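Local coordinates for protein alginase (Pseudoalteromonas, PDB 4Q8K) that probably cleaves alginate by beta-elimination, as a calcium-containing catalytic domain of a polysaccharide lyase family 18 enzyme, at residues P145-I148 and I153-L156. Residues are numbered along the deposited sequence; the frame is centred on the assembly and turned at random.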
# COMPACT_ATOMS: atom_id res chain seq x y z
N PRO A 145 2.43 -11.56 -13.45
CA PRO A 145 1.52 -11.31 -14.55
C PRO A 145 2.04 -10.26 -15.54
O PRO A 145 2.63 -9.29 -15.15
CB PRO A 145 0.30 -10.74 -13.87
CG PRO A 145 0.32 -11.30 -12.51
CD PRO A 145 1.75 -11.50 -12.15
N SER A 146 1.74 -10.45 -16.81
CA SER A 146 2.16 -9.51 -17.82
C SER A 146 1.48 -8.15 -17.69
O SER A 146 2.02 -7.17 -18.06
CB SER A 146 2.00 -10.14 -19.21
OG SER A 146 1.42 -9.28 -20.13
N SER A 147 0.27 -8.10 -17.17
CA SER A 147 -0.39 -6.81 -16.96
C SER A 147 0.49 -5.85 -16.16
O SER A 147 0.41 -4.63 -16.33
CB SER A 147 -1.72 -7.01 -16.24
OG SER A 147 -1.49 -7.53 -14.94
N ILE A 148 1.33 -6.41 -15.31
CA ILE A 148 2.26 -5.62 -14.52
C ILE A 148 3.57 -5.40 -15.25
O ILE A 148 4.00 -4.26 -15.46
CB ILE A 148 2.56 -6.31 -13.18
CG1 ILE A 148 1.27 -6.42 -12.36
CG2 ILE A 148 3.62 -5.53 -12.42
CD1 ILE A 148 1.40 -7.30 -11.14
N ILE A 153 -1.61 -2.77 -18.04
CA ILE A 153 -2.58 -2.24 -17.09
C ILE A 153 -1.93 -1.23 -16.13
O ILE A 153 -2.50 -0.16 -15.88
CB ILE A 153 -3.25 -3.37 -16.26
CG1 ILE A 153 -4.17 -4.21 -17.14
CG2 ILE A 153 -4.03 -2.78 -15.10
CD1 ILE A 153 -4.91 -5.33 -16.38
N PHE A 154 -0.76 -1.58 -15.61
CA PHE A 154 -0.10 -0.79 -14.56
C PHE A 154 1.01 0.12 -15.07
O PHE A 154 1.84 -0.30 -15.87
CB PHE A 154 0.48 -1.71 -13.48
CG PHE A 154 -0.58 -2.41 -12.67
CD1 PHE A 154 -1.15 -1.79 -11.57
CD2 PHE A 154 -1.01 -3.68 -13.03
CE1 PHE A 154 -2.13 -2.43 -10.83
CE2 PHE A 154 -2.00 -4.32 -12.30
CZ PHE A 154 -2.56 -3.69 -11.19
N ASP A 155 1.03 1.34 -14.54
CA ASP A 155 2.13 2.29 -14.72
C ASP A 155 3.05 2.23 -13.51
O ASP A 155 2.57 2.07 -12.38
CB ASP A 155 1.61 3.72 -14.83
CG ASP A 155 1.04 4.03 -16.19
OD1 ASP A 155 1.37 3.30 -17.15
OD2 ASP A 155 0.26 4.99 -16.31
N LEU A 156 4.35 2.38 -13.73
CA LEU A 156 5.33 2.31 -12.65
C LEU A 156 5.64 3.68 -12.05
O LEU A 156 5.81 4.65 -12.77
CB LEU A 156 6.62 1.64 -13.14
CG LEU A 156 7.79 1.57 -12.14
CD1 LEU A 156 7.39 0.75 -10.92
CD2 LEU A 156 9.04 0.98 -12.79
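The carbonyl oxygen of Ser147 takes two backbone N-H groups in succession, those of Ile153 and Phe154. The bond from Ile153 N to Ser147 O is 3.2 Å long and lies on a lone pair in the carbonyl plane; the second, from Phe154 N to the same Ser147 O at 3.3 Å, is weak though nearly straight, with an angle of 165° at the hydrogen. That oxygen also sits at the edge of the Phe154 ring, in its plane, 3.7 Å from Phe154 CD2. Ile148 lies side by side with Phe154, and its CG1 comes at the ring obliquely, 3.6 Å from Phe154 CD2. On one face of the ring lies Ile153 CG2, offset toward the rim; with CG1 beside the backbone N (chi1 -69°), CG2 is left to face the ring. The extended Ile153 side chain (chi2 -178°) passes alongside Ser147 CB, with Ile153 CD1 3.6 Å from it. With an alanine for Phe154, Ile148 CG1 and Ile153 CG2 would probably lose the ring they share, opening a gap beside Ile148. Farther out, Tyr364 and Phe319 meet Phe154 edge-to-face, while Val362 of strand 355-368 backs Ile148. Asp155 pairs through its backbone with Lys192, joining strand 154-157 to strand 186-193. The contact thus folds the short helix 146-149 onto the first strand of a beta-sandwich, consistent with the concanavalin-like jelly roll of alginate lyases.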